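Local coordinates for conserved Archaeal protein (Sulfolobus acidocaldarius, PDB 3ATQ) that reduces the double bonds of the geranylgeranyl chains of archaeal membrane lipids to saturated phytanyl chains, using a bound FAD cofactor, at residues 182-187 against 232-237; 293-298 against 346-351; 215-220 against 248-253. All blocks are in the same frame, centred on the assembly; numbering follows the deposited sequence.

Contact 1 of 3, residues 182-187 against 232-237; sequences DADVAY and GIQGGM. With FDA (dihydroflavine-adenine dinucleotide), chain B; C14 (tetradecane), chain C.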
loop_
_atom_site.group_PDB
_atom_site.type_symbol
_atom_site.label_atom_id
_atom_site.label_comp_id
_atom_site.label_asym_id
_atom_site.label_seq_id
_atom_site.Cartn_x
_atom_site.Cartn_y
_atom_site.Cartn_z
ATOM N N ASP A 182 -11.546 3.883 5.716
ATOM C CA ASP A 182 -10.381 4.224 4.897
ATOM C C ASP A 182 -9.467 3.018 4.849
ATOM O O ASP A 182 -8.281 3.133 4.535
ATOM C CB ASP A 182 -9.652 5.432 5.478
ATOM C CG ASP A 182 -10.343 6.759 5.152
ATOM O OD1 ASP A 182 -11.326 6.741 4.392
ATOM O OD2 ASP A 182 -9.867 7.810 5.637
ATOM N N ALA A 183 -10.030 1.853 5.153
ATOM C CA ALA A 183 -9.279 0.613 4.996
ATOM C C ALA A 183 -10.190 -0.506 4.530
ATOM O O ALA A 183 -11.416 -0.425 4.693
ATOM C CB ALA A 183 -8.600 0.239 6.310
ATOM N N ASP A 184 -9.581 -1.537 3.947
ATOM C CA ASP A 184 -10.259 -2.796 3.675
ATOM C C ASP A 184 -9.736 -3.890 4.598
ATOM O O ASP A 184 -8.615 -3.791 5.146
ATOM C CB ASP A 184 -9.979 -3.253 2.249
ATOM C CG ASP A 184 -10.807 -2.543 1.214
ATOM O OD1 ASP A 184 -11.485 -1.533 1.498
ATOM O OD2 ASP A 184 -10.761 -3.034 0.062
ATOM N N VAL A 185 -10.542 -4.922 4.822
ATOM C CA VAL A 185 -9.938 -6.154 5.332
ATOM C C VAL A 185 -9.831 -7.076 4.154
ATOM O O VAL A 185 -10.650 -7.022 3.226
ATOM C CB VAL A 185 -10.681 -6.798 6.540
ATOM C CG1 VAL A 185 -10.703 -5.802 7.711
ATOM C CG2 VAL A 185 -12.080 -7.228 6.170
ATOM N N ALA A 186 -8.797 -7.898 4.143
ATOM C CA ALA A 186 -8.557 -8.700 2.971
ATOM C C ALA A 186 -8.078 -10.061 3.415
ATOM O O ALA A 186 -7.490 -10.194 4.499
ATOM C CB ALA A 186 -7.539 -7.997 2.016
ATOM N N TYR A 187 -8.399 -11.079 2.615
ATOM C CA TYR A 187 -8.162 -12.456 3.009
ATOM C C TYR A 187 -7.789 -13.238 1.772
ATOM O O TYR A 187 -8.400 -13.053 0.725
ATOM C CB TYR A 187 -9.434 -13.063 3.647
ATOM C CG TYR A 187 -9.280 -14.541 3.960
ATOM C CD1 TYR A 187 -8.653 -14.959 5.134
ATOM C CD2 TYR A 187 -9.760 -15.511 3.077
ATOM C CE1 TYR A 187 -8.499 -16.336 5.413
ATOM C CE2 TYR A 187 -9.614 -16.880 3.346
ATOM C CZ TYR A 187 -8.967 -17.270 4.512
ATOM O OH TYR A 187 -8.831 -18.607 4.795
ATOM N N GLY A 232 -11.111 -8.459 -0.935
ATOM C CA GLY A 232 -11.063 -7.417 0.046
ATOM C C GLY A 232 -12.437 -6.801 0.112
ATOM O O GLY A 232 -13.156 -6.755 -0.903
ATOM N N ILE A 233 -12.808 -6.363 1.297
ATOM C CA ILE A 233 -14.071 -5.659 1.492
ATOM C C ILE A 233 -13.821 -4.410 2.322
ATOM O O ILE A 233 -12.889 -4.380 3.134
ATOM C CB ILE A 233 -15.170 -6.580 2.113
ATOM C CG1 ILE A 233 -14.869 -6.951 3.569
ATOM C CG2 ILE A 233 -15.401 -7.859 1.259
ATOM C CD1 ILE A 233 -16.017 -7.704 4.233
ATOM N N GLN A 234 -14.632 -3.376 2.129
ATOM C CA GLN A 234 -14.420 -2.139 2.871
ATOM C C GLN A 234 -14.718 -2.291 4.367
ATOM O O GLN A 234 -15.734 -2.888 4.746
ATOM C CB GLN A 234 -15.261 -0.992 2.267
ATOM C CG GLN A 234 -14.955 0.352 2.873
ATOM C CD GLN A 234 -15.727 1.494 2.238
ATOM O OE1 GLN A 234 -16.727 1.285 1.543
ATOM N NE2 GLN A 234 -15.270 2.706 2.471
ATOM N N GLY A 235 -13.858 -1.728 5.215
ATOM C CA GLY A 235 -14.080 -1.745 6.653
ATOM C C GLY A 235 -15.043 -0.650 7.074
ATOM O O GLY A 235 -15.386 0.247 6.275
ATOM N N GLY A 236 -15.496 -0.727 8.322
ATOM C CA GLY A 236 -16.358 0.310 8.914
ATOM C C GLY A 236 -17.756 0.427 8.345
ATOM O O GLY A 236 -18.442 1.433 8.566
ATOM N N MET A 237 -18.198 -0.605 7.628
ATOM C CA MET A 237 -19.489 -0.571 6.948
ATOM C C MET A 237 -20.529 -1.514 7.578
ATOM O O MET A 237 -21.677 -1.600 7.112
ATOM C CB MET A 237 -19.297 -0.898 5.465
ATOM C CG MET A 237 -18.399 0.074 4.716
ATOM S SD MET A 237 -19.176 1.699 4.577
ATOM C CE MET A 237 -20.377 1.376 3.277
HETATM P PA FDA B . 4.650 -5.561 6.452
HETATM O O1A FDA B . 3.462 -5.848 7.347
HETATM O O2A FDA B . 4.953 -6.468 5.302
HETATM O O5B FDA B . 5.917 -5.565 7.435
HETATM C C5B FDA B . 5.886 -5.027 8.762
HETATM C C4B FDA B . 6.907 -5.792 9.603
HETATM O O4B FDA B . 7.052 -5.144 10.866
HETATM C C3B FDA B . 6.476 -7.226 9.898
HETATM O O3B FDA B . 7.475 -8.131 9.377
HETATM C C2B FDA B . 6.344 -7.301 11.423
HETATM O O2B FDA B . 6.868 -8.532 11.951
HETATM C C1B FDA B . 7.212 -6.147 11.886
HETATM N N9A FDA B . 6.802 -5.465 13.127
HETATM C C8A FDA B . 5.604 -4.905 13.390
HETATM N N7A FDA B . 5.679 -4.299 14.614
HETATM C C5A FDA B . 6.938 -4.477 15.080
HETATM C C6A FDA B . 7.594 -4.096 16.252
HETATM N N6A FDA B . 6.928 -3.406 17.213
HETATM N N1A FDA B . 8.904 -4.437 16.407
HETATM C C2A FDA B . 9.576 -5.143 15.471
HETATM N N3A FDA B . 8.948 -5.532 14.351
HETATM C C4A FDA B . 7.645 -5.200 14.134
HETATM N N1 FDA B . 0.153 -5.307 -2.232
HETATM C C2 FDA B . 0.696 -5.585 -3.434
HETATM O O2 FDA B . 1.598 -4.821 -3.855
HETATM N N3 FDA B . 0.286 -6.636 -4.189
HETATM C C4 FDA B . -0.687 -7.490 -3.813
HETATM O O4 FDA B . -1.052 -8.473 -4.523
HETATM C C4X FDA B . -1.331 -7.254 -2.506
HETATM N N5 FDA B . -2.341 -8.002 -2.013
HETATM C C5X FDA B . -2.686 -7.939 -0.706
HETATM C C6 FDA B . -3.495 -8.935 -0.152
HETATM C C7 FDA B . -3.819 -8.934 1.206
HETATM C C7M FDA B . -4.685 -10.065 1.752
HETATM C C8 FDA B . -3.338 -7.901 2.018
HETATM C C8M FDA B . -3.638 -7.870 3.513
HETATM C C9 FDA B . -2.511 -6.895 1.461
HETATM C C9A FDA B . -2.192 -6.899 0.102
HETATM N N10 FDA B . -1.372 -5.878 -0.466
HETATM C C10 FDA B . -0.821 -6.098 -1.730
HETATM C "C1'" FDA B . -0.699 -4.933 0.453
HETATM C "C2'" FDA B . 0.753 -5.334 0.775
HETATM O "O2'" FDA B . 0.776 -6.687 1.238
HETATM C "C3'" FDA B . 1.268 -4.412 1.875
HETATM O "O3'" FDA B . 0.859 -3.067 1.532
HETATM C "C4'" FDA B . 2.792 -4.419 2.036
HETATM O "O4'" FDA B . 3.290 -5.747 2.191
HETATM C "C5'" FDA B . 3.160 -3.574 3.272
HETATM O "O5'" FDA B . 4.571 -3.656 3.515
HETATM P P FDA B . 5.198 -3.116 4.894
HETATM O O1P FDA B . 6.677 -3.349 4.925
HETATM O O2P FDA B . 4.629 -1.726 5.110
HETATM O O3P FDA B . 4.465 -4.014 6.046
HETATM C C01 C14 C . -0.564 -5.292 -9.450
HETATM C C02 C14 C . -0.988 -4.891 -8.050
HETATM C C03 C14 C . -2.465 -5.181 -7.809
HETATM C C04 C14 C . -2.642 -6.163 -6.662
HETATM C C05 C14 C . -3.331 -5.542 -5.461
HETATM C C06 C14 C . -4.060 -6.607 -4.648
HETATM C C07 C14 C . -4.556 -6.027 -3.323
HETATM C C08 C14 C . -5.672 -6.852 -2.692
HETATM C C09 C14 C . -6.595 -6.022 -1.794
HETATM C C10 C14 C . -7.729 -5.381 -2.586
HETATM C C11 C14 C . -8.540 -4.391 -1.762
HETATM C C12 C14 C . -8.473 -2.962 -2.316
HETATM C C13 C14 C . -9.675 -2.589 -3.181
HETATM C C14 C14 C . -10.150 -1.165 -2.960
#
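Val185 and Ile233 face each other as an antiparallel hydrogen-bonded pair and satisfy both of each other's backbone groups. Val185 N gives its hydrogen to Ile233 O at 2.9 Å in a bent bond (141°), and Ile233 N returns one to Val185 O at 3.0 Å. A third bond, from Gly235 N to Ala183 O at 2.8 Å, is nearly straight at 164° and carries the pairing past the end of strand 226-234. In the non-hydrogen-bonded pairs the backbones bond outward: Asp184 to Val270 and Ala186 to Ala268 of strand 261-271, Gly232 to Tyr216. The branched chains of Val185 and Ile233 meet, CG2 of the valine 3.8 Å from CG1 of the isoleucine, on the face of the sheet covered by helix 242-253. The two strands are neighbours in the large mixed sheet of this reductase, whose other face looks onto the flavin and the bound tetradecane. On that side Ala186 is small enough to admit the flavin methyl, with CB 3.5 Å from FDA C7M. Gly232, without a side chain, leaves the alkyl chain room at C11. Asp184 carries its CG beside the backbone N (chi1 -79°), which brings OD2 within 3.2 Å of C14 C11. At the end of strand 226-234 the amide of Gln234 turns elsewhere, NE2 bonding to Lys181 O.

Contact 2 of 3, residues 293-298 against 346-351; sequences TVNPVH and ASLDIF. With C14 (tetradecane), chain C.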
loop_
_atom_site.group_PDB
_atom_site.type_symbol
_atom_site.label_atom_id
_atom_site.label_comp_id
_atom_site.label_asym_id
_atom_site.label_seq_id
_atom_site.Cartn_x
_atom_site.Cartn_y
_atom_site.Cartn_z
ATOM N N THR A 293 0.741 3.835 2.794
ATOM C CA THR A 293 1.281 4.093 1.446
ATOM C C THR A 293 0.532 3.306 0.319
ATOM O O THR A 293 0.864 3.431 -0.847
ATOM C CB THR A 293 2.803 3.864 1.391
ATOM O OG1 THR A 293 3.098 2.558 1.912
ATOM C CG2 THR A 293 3.560 4.921 2.215
ATOM N N VAL A 294 -0.500 2.549 0.658
ATOM C CA VAL A 294 -1.148 1.606 -0.287
ATOM C C VAL A 294 -1.971 2.352 -1.352
ATOM O O VAL A 294 -2.645 3.347 -1.039
ATOM C CB VAL A 294 -2.091 0.630 0.475
ATOM C CG1 VAL A 294 -2.787 -0.298 -0.480
ATOM C CG2 VAL A 294 -1.320 -0.195 1.514
ATOM N N ASN A 295 -1.922 1.874 -2.601
ATOM C CA ASN A 295 -2.782 2.432 -3.674
ATOM C C ASN A 295 -4.272 2.323 -3.277
ATOM O O ASN A 295 -4.776 1.221 -3.092
ATOM C CB ASN A 295 -2.519 1.674 -4.996
ATOM C CG ASN A 295 -3.284 2.262 -6.191
ATOM O OD1 ASN A 295 -4.527 2.279 -6.214
ATOM N ND2 ASN A 295 -2.538 2.728 -7.196
ATOM N N PRO A 296 -4.985 3.453 -3.159
ATOM C CA PRO A 296 -6.347 3.353 -2.622
ATOM C C PRO A 296 -7.384 2.692 -3.553
ATOM O O PRO A 296 -8.436 2.252 -3.063
ATOM C CB PRO A 296 -6.732 4.829 -2.411
ATOM C CG PRO A 296 -5.415 5.515 -2.207
ATOM C CD PRO A 296 -4.561 4.861 -3.257
ATOM N N VAL A 297 -7.108 2.666 -4.856
ATOM C CA VAL A 297 -8.048 2.049 -5.831
ATOM C C VAL A 297 -7.861 0.534 -5.987
ATOM O O VAL A 297 -8.855 -0.224 -5.958
ATOM C CB VAL A 297 -8.056 2.755 -7.190
ATOM C CG1 VAL A 297 -8.844 1.946 -8.235
ATOM C CG2 VAL A 297 -8.721 4.123 -7.054
ATOM N N HIS A 298 -6.622 0.079 -6.134
ATOM C CA HIS A 298 -6.394 -1.363 -6.287
ATOM C C HIS A 298 -5.814 -2.092 -5.069
ATOM O O HIS A 298 -5.812 -3.321 -5.040
ATOM C CB HIS A 298 -5.646 -1.703 -7.594
ATOM C CG HIS A 298 -4.230 -1.234 -7.647
ATOM N ND1 HIS A 298 -3.708 -0.570 -8.740
ATOM C CD2 HIS A 298 -3.216 -1.350 -6.759
ATOM C CE1 HIS A 298 -2.433 -0.296 -8.519
ATOM N NE2 HIS A 298 -2.109 -0.761 -7.325
ATOM N N ALA A 346 -3.584 10.534 -3.258
ATOM C CA ALA A 346 -4.675 11.450 -2.863
ATOM C C ALA A 346 -5.805 11.479 -3.904
ATOM O O ALA A 346 -6.992 11.409 -3.559
ATOM C CB ALA A 346 -4.144 12.862 -2.636
ATOM N N SER A 347 -5.426 11.634 -5.173
ATOM C CA SER A 347 -6.380 11.592 -6.280
ATOM C C SER A 347 -7.146 10.258 -6.294
ATOM O O SER A 347 -8.360 10.220 -6.504
ATOM C CB SER A 347 -5.627 11.853 -7.588
ATOM O OG SER A 347 -6.417 11.558 -8.717
ATOM N N LEU A 348 -6.428 9.156 -6.062
ATOM C CA LEU A 348 -7.035 7.851 -6.059
ATOM C C LEU A 348 -7.941 7.589 -4.855
ATOM O O LEU A 348 -8.843 6.730 -4.936
ATOM C CB LEU A 348 -5.940 6.765 -6.159
ATOM C CG LEU A 348 -5.309 6.662 -7.552
ATOM C CD1 LEU A 348 -4.251 5.569 -7.573
ATOM C CD2 LEU A 348 -6.350 6.415 -8.655
ATOM N N ASP A 349 -7.679 8.290 -3.744
ATOM C CA ASP A 349 -8.517 8.243 -2.527
ATOM C C ASP A 349 -9.902 8.812 -2.884
ATOM O O ASP A 349 -10.956 8.224 -2.550
ATOM C CB ASP A 349 -7.841 9.076 -1.422
ATOM C CG ASP A 349 -8.412 8.835 0.002
ATOM O OD1 ASP A 349 -9.487 8.237 0.180
ATOM O OD2 ASP A 349 -7.760 9.291 0.960
ATOM N N ILE A 350 -9.888 9.936 -3.599
ATOM C CA ILE A 350 -11.129 10.466 -4.181
ATOM C C ILE A 350 -11.812 9.485 -5.155
ATOM O O ILE A 350 -13.005 9.182 -5.005
ATOM C CB ILE A 350 -10.890 11.848 -4.822
ATOM C CG1 ILE A 350 -10.542 12.839 -3.695
ATOM C CG2 ILE A 350 -12.093 12.237 -5.745
ATOM C CD1 ILE A 350 -10.766 14.320 -3.983
ATOM N N PHE A 351 -11.057 8.981 -6.133
ATOM C CA PHE A 351 -11.596 8.027 -7.111
ATOM C C PHE A 351 -12.224 6.798 -6.458
ATOM O O PHE A 351 -13.301 6.360 -6.877
ATOM C CB PHE A 351 -10.488 7.598 -8.082
ATOM C CG PHE A 351 -10.981 6.996 -9.373
ATOM C CD1 PHE A 351 -12.195 7.364 -9.933
ATOM C CD2 PHE A 351 -10.178 6.069 -10.050
ATOM C CE1 PHE A 351 -12.630 6.809 -11.128
ATOM C CE2 PHE A 351 -10.602 5.496 -11.244
ATOM C CZ PHE A 351 -11.830 5.875 -11.791
HETATM C C01 C14 C . -0.564 -5.292 -9.450
HETATM C C02 C14 C . -0.988 -4.891 -8.050
HETATM C C03 C14 C . -2.465 -5.181 -7.809
HETATM C C04 C14 C . -2.642 -6.163 -6.662
HETATM C C05 C14 C . -3.331 -5.542 -5.461
HETATM C C06 C14 C . -4.060 -6.607 -4.648
HETATM C C07 C14 C . -4.556 -6.027 -3.323
HETATM C C08 C14 C . -5.672 -6.852 -2.692
HETATM C C09 C14 C . -6.595 -6.022 -1.794
HETATM C C10 C14 C . -7.729 -5.381 -2.586
HETATM C C11 C14 C . -8.540 -4.391 -1.762
HETATM C C12 C14 C . -8.473 -2.962 -2.316
HETATM C C13 C14 C . -9.675 -2.589 -3.181
HETATM C C14 C14 C . -10.150 -1.165 -2.960
#
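Asn295 OD1 accepts two backbone hydrogens while the same amide group rests against Leu348 of the facing helix. The bond from Val297 N, at 2.9 Å to OD1, closes an Asx turn; the one from His298 N, at 3.0 Å, is straighter (169°) but comes from above the amide's carbonyl plane. Together they fix the bend of the 293-298 loop, and asparagine suits the place because its other end can donate: ND2 bonds to the hydroxyl of Tyr341, a residue of the lipid-binding site. CG lies anti to the backbone N (chi1 -175°), which swings the amide back over the centre of one face of the His298 ring, also of that site. Leu348 brings CD1 to 3.3 Å from Asn295 ND2, a methyl closing over a polar group already supplied. Its CB meets Pro296 CD at 3.7 Å, the side chains crossing at about a right angle, and the compact ring lets the backbones come close. The side chain of Asp349 leaves the helix away from the loop; its carboxylate forms salt bridges with Arg274, Arg352 and Arg353. Val297 reaches the helix with one branch, CG2, which lies 3.4 Å from Leu348 O and 3.7 Å from Leu348 CD2 and also touches Phe351 CD2.

Contact 3 of 3, residues 215-220 against 248-253; sequences GYWWYF and KYLDKY. With C14 (tetradecane), chain C.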
loop_
_atom_site.group_PDB
_atom_site.type_symbol
_atom_site.label_atom_id
_atom_site.label_comp_id
_atom_site.label_asym_id
_atom_site.label_seq_id
_atom_site.Cartn_x
_atom_site.Cartn_y
_atom_site.Cartn_z
ATOM N N GLY A 215 -14.518 -3.594 -2.294
ATOM C CA GLY A 215 -13.225 -4.142 -2.709
ATOM C C GLY A 215 -13.394 -4.944 -3.990
ATOM O O GLY A 215 -14.076 -4.499 -4.920
ATOM N N TYR A 216 -12.741 -6.105 -4.067
ATOM C CA TYR A 216 -12.919 -6.998 -5.205
ATOM C C TYR A 216 -12.409 -8.377 -4.880
ATOM O O TYR A 216 -11.751 -8.562 -3.853
ATOM C CB TYR A 216 -12.251 -6.466 -6.469
ATOM C CG TYR A 216 -10.767 -6.201 -6.382
ATOM C CD1 TYR A 216 -9.842 -7.254 -6.460
ATOM C CD2 TYR A 216 -10.279 -4.889 -6.284
ATOM C CE1 TYR A 216 -8.457 -7.008 -6.421
ATOM C CE2 TYR A 216 -8.886 -4.635 -6.237
ATOM C CZ TYR A 216 -7.990 -5.718 -6.312
ATOM O OH TYR A 216 -6.611 -5.523 -6.270
ATOM N N TRP A 217 -12.748 -9.322 -5.747
ATOM C CA TRP A 217 -12.214 -10.675 -5.698
ATOM C C TRP A 217 -11.061 -10.780 -6.670
ATOM O O TRP A 217 -11.062 -10.141 -7.721
ATOM C CB TRP A 217 -13.288 -11.684 -6.126
ATOM C CG TRP A 217 -14.142 -12.217 -5.021
ATOM C CD1 TRP A 217 -15.287 -11.657 -4.518
ATOM C CD2 TRP A 217 -13.927 -13.420 -4.291
ATOM N NE1 TRP A 217 -15.805 -12.444 -3.525
ATOM C CE2 TRP A 217 -14.991 -13.542 -3.371
ATOM C CE3 TRP A 217 -12.943 -14.422 -4.337
ATOM C CZ2 TRP A 217 -15.095 -14.612 -2.498
ATOM C CZ3 TRP A 217 -13.049 -15.492 -3.480
ATOM C CH2 TRP A 217 -14.114 -15.578 -2.560
ATOM N N TRP A 218 -10.094 -11.632 -6.363
ATOM C CA TRP A 218 -9.001 -11.839 -7.277
ATOM C C TRP A 218 -8.587 -13.279 -7.402
ATOM O O TRP A 218 -8.840 -14.079 -6.531
ATOM C CB TRP A 218 -7.781 -10.983 -6.895
ATOM C CG TRP A 218 -7.008 -11.440 -5.700
ATOM C CD1 TRP A 218 -6.027 -12.411 -5.652
ATOM C CD2 TRP A 218 -7.105 -10.904 -4.381
ATOM N NE1 TRP A 218 -5.535 -12.521 -4.362
ATOM C CE2 TRP A 218 -6.173 -11.597 -3.570
ATOM C CE3 TRP A 218 -7.879 -9.895 -3.806
ATOM C CZ2 TRP A 218 -6.007 -11.316 -2.208
ATOM C CZ3 TRP A 218 -7.710 -9.616 -2.441
ATOM C CH2 TRP A 218 -6.793 -10.331 -1.663
ATOM N N TYR A 219 -7.930 -13.571 -8.514
ATOM C CA TYR A 219 -7.436 -14.895 -8.833
ATOM C C TYR A 219 -6.069 -14.619 -9.485
ATOM O O TYR A 219 -6.006 -14.238 -10.653
ATOM C CB TYR A 219 -8.446 -15.548 -9.791
ATOM C CG TYR A 219 -8.132 -16.940 -10.302
ATOM C CD1 TYR A 219 -8.739 -18.066 -9.732
ATOM C CD2 TYR A 219 -7.279 -17.129 -11.383
ATOM C CE1 TYR A 219 -8.475 -19.367 -10.227
ATOM C CE2 TYR A 219 -7.013 -18.408 -11.882
ATOM C CZ TYR A 219 -7.608 -19.514 -11.297
ATOM O OH TYR A 219 -7.340 -20.784 -11.806
ATOM N N PHE A 220 -4.985 -14.769 -8.708
ATOM C CA PHE A 220 -3.626 -14.423 -9.162
ATOM C C PHE A 220 -2.814 -15.715 -9.327
ATOM O O PHE A 220 -2.355 -16.270 -8.335
ATOM C CB PHE A 220 -2.882 -13.531 -8.156
ATOM C CG PHE A 220 -3.449 -12.119 -7.997
ATOM C CD1 PHE A 220 -4.449 -11.625 -8.834
ATOM C CD2 PHE A 220 -2.931 -11.281 -6.992
ATOM C CE1 PHE A 220 -4.953 -10.284 -8.673
ATOM C CE2 PHE A 220 -3.416 -9.960 -6.818
ATOM C CZ PHE A 220 -4.422 -9.462 -7.663
ATOM N N LYS A 248 -18.782 -18.384 0.791
ATOM C CA LYS A 248 -19.962 -18.333 -0.053
ATOM C C LYS A 248 -19.628 -18.266 -1.550
ATOM O O LYS A 248 -20.263 -18.949 -2.357
ATOM C CB LYS A 248 -20.830 -17.140 0.362
ATOM C CG LYS A 248 -22.248 -17.089 -0.215
ATOM C CD LYS A 248 -23.061 -16.011 0.528
ATOM C CE LYS A 248 -24.448 -15.789 -0.069
ATOM N NZ LYS A 248 -25.458 -16.753 0.455
ATOM N N TYR A 249 -18.620 -17.472 -1.921
ATOM C CA TYR A 249 -18.381 -17.170 -3.335
ATOM C C TYR A 249 -17.107 -17.727 -3.962
ATOM O O TYR A 249 -16.896 -17.544 -5.156
ATOM C CB TYR A 249 -18.492 -15.664 -3.590
ATOM C CG TYR A 249 -19.823 -15.095 -3.156
ATOM C CD1 TYR A 249 -21.007 -15.408 -3.847
ATOM C CD2 TYR A 249 -19.907 -14.272 -2.048
ATOM C CE1 TYR A 249 -22.245 -14.883 -3.434
ATOM C CE2 TYR A 249 -21.123 -13.746 -1.629
ATOM C CZ TYR A 249 -22.285 -14.050 -2.322
ATOM O OH TYR A 249 -23.473 -13.511 -1.884
ATOM N N LEU A 250 -16.277 -18.421 -3.187
ATOM C CA LEU A 250 -15.066 -19.024 -3.746
ATOM C C LEU A 250 -15.347 -19.775 -5.053
ATOM O O LEU A 250 -14.636 -19.596 -6.035
ATOM C CB LEU A 250 -14.388 -19.986 -2.770
ATOM C CG LEU A 250 -13.071 -20.586 -3.304
ATOM C CD1 LEU A 250 -12.059 -19.475 -3.681
ATOM C CD2 LEU A 250 -12.434 -21.538 -2.308
ATOM N N ASP A 251 -16.385 -20.608 -5.042
ATOM C CA ASP A 251 -16.737 -21.453 -6.195
ATOM C C ASP A 251 -17.040 -20.661 -7.465
ATOM O O ASP A 251 -16.805 -21.143 -8.581
ATOM C CB ASP A 251 -17.920 -22.375 -5.844
ATOM C CG ASP A 251 -17.556 -23.446 -4.812
ATOM O OD1 ASP A 251 -16.355 -23.774 -4.656
ATOM O OD2 ASP A 251 -18.480 -23.985 -4.157
ATOM N N LYS A 252 -17.561 -19.447 -7.295
ATOM C CA LYS A 252 -17.882 -18.598 -8.423
ATOM C C LYS A 252 -16.614 -18.121 -9.135
ATOM O O LYS A 252 -16.586 -18.029 -10.358
ATOM C CB LYS A 252 -18.750 -17.415 -7.985
ATOM C CG LYS A 252 -19.089 -16.468 -9.102
ATOM C CD LYS A 252 -19.909 -15.290 -8.602
ATOM C CE LYS A 252 -20.447 -14.493 -9.794
ATOM N NZ LYS A 252 -21.331 -13.375 -9.343
ATOM N N TYR A 253 -15.566 -17.860 -8.357
ATOM C CA TYR A 253 -14.336 -17.256 -8.858
ATOM C C TYR A 253 -13.193 -18.236 -9.079
ATOM O O TYR A 253 -12.285 -17.976 -9.881
ATOM C CB TYR A 253 -13.906 -16.129 -7.915
ATOM C CG TYR A 253 -14.993 -15.083 -7.832
ATOM C CD1 TYR A 253 -15.349 -14.347 -8.961
ATOM C CD2 TYR A 253 -15.699 -14.869 -6.655
ATOM C CE1 TYR A 253 -16.365 -13.408 -8.921
ATOM C CE2 TYR A 253 -16.731 -13.926 -6.605
ATOM C CZ TYR A 253 -17.049 -13.209 -7.743
ATOM O OH TYR A 253 -18.044 -12.274 -7.697
HETATM C C01 C14 C . -0.564 -5.292 -9.450
HETATM C C02 C14 C . -0.988 -4.891 -8.050
HETATM C C03 C14 C . -2.465 -5.181 -7.809
HETATM C C04 C14 C . -2.642 -6.163 -6.662
HETATM C C05 C14 C . -3.331 -5.542 -5.461
HETATM C C06 C14 C . -4.060 -6.607 -4.648
HETATM C C07 C14 C . -4.556 -6.027 -3.323
HETATM C C08 C14 C . -5.672 -6.852 -2.692
HETATM C C09 C14 C . -6.595 -6.022 -1.794
HETATM C C10 C14 C . -7.729 -5.381 -2.586
HETATM C C11 C14 C . -8.540 -4.391 -1.762
HETATM C C12 C14 C . -8.473 -2.962 -2.316
HETATM C C13 C14 C . -9.675 -2.589 -3.181
HETATM C C14 C14 C . -10.150 -1.165 -2.960
#
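Trp217 and Tyr253 stack face to face, the five-membered ring of the indole lying over the phenol with centroids 4.1 Å apart and planes inclined by 28°. The tilt brings one side of the phenol closest, with Tyr253 CD2 3.3 Å from Trp217 CD2. The beta carbon of the tryptophan joins in from the same side: Trp217 CB sits 4.0 Å from the centroid of the Tyr253 ring, almost on its normal, a CH-pi contact. With CG anti to the carbonyl carbon and beside the backbone N (chi1 -90°), the indole is laid along the helix. Trp217 CZ2 meets Tyr249 CB at 3.7 Å, Trp217 CH2 lies 3.6 Å from Leu250 N, and Trp217 CZ3 touches Leu250 CD1 more loosely. A tryptophan suits this place because one flat group can span a full turn of helix, from Tyr253 back to Tyr249. Two residues further along the strand, Tyr219 adds a smaller contact, CD1 lying 3.6 Å from Tyr253 O.

The polar ends of these aromatics are held from outside. Trp217 NE1 donates to Thr211 O and Tyr253 OH bonds to Thr211 OG1, so a single loop residue fixes both members of the stack, while Tyr219 OH is tied to Asp256. The other face of the Tyr253 ring is covered by the aliphatic part of Lys252, at CG.

Alternation along the strand sends Tyr216, Trp218 and Phe220 to the opposite face, where they line the tetradecane; Tyr216 OH, hydrogen-bonded to His298 O, comes within 3.2 Å of C14 C06. Strand 216-221 therefore separates a lipid-like chain from a covering helix. Residues 248-253 of helix 242-253 run at 50° to strand residues 216-220 on the side away from the ligand; strands 202-206 and 226-234 flank strand 216-221 in the sheet, and Val229 and Leu231 also pack on Trp217.

Tetradecane touches all three contacts. Contacts 1 and 3 both reach the same sheet, through neighbouring strands 226-234 and 216-221, their centres 15 Å apart and their chain segments alternating; Gly232 N and Tyr216 O, 3.0 Å apart, probably form one of the hydrogen bonds joining the two strands. Contact 2 approaches the ligand from the loop that carries His298. Its centre is 22 Å from that of contact 3, yet the two meet where Tyr216 OH lies 2.6 Å from His298 O, a probable hydrogen bond. Contacts 1 and 2 do not touch, their nearest atoms being about 5 Å apart. Sheet and loop thus line the bound alkyl chain beside the flavin, consistent with a place for isoprenoid chains.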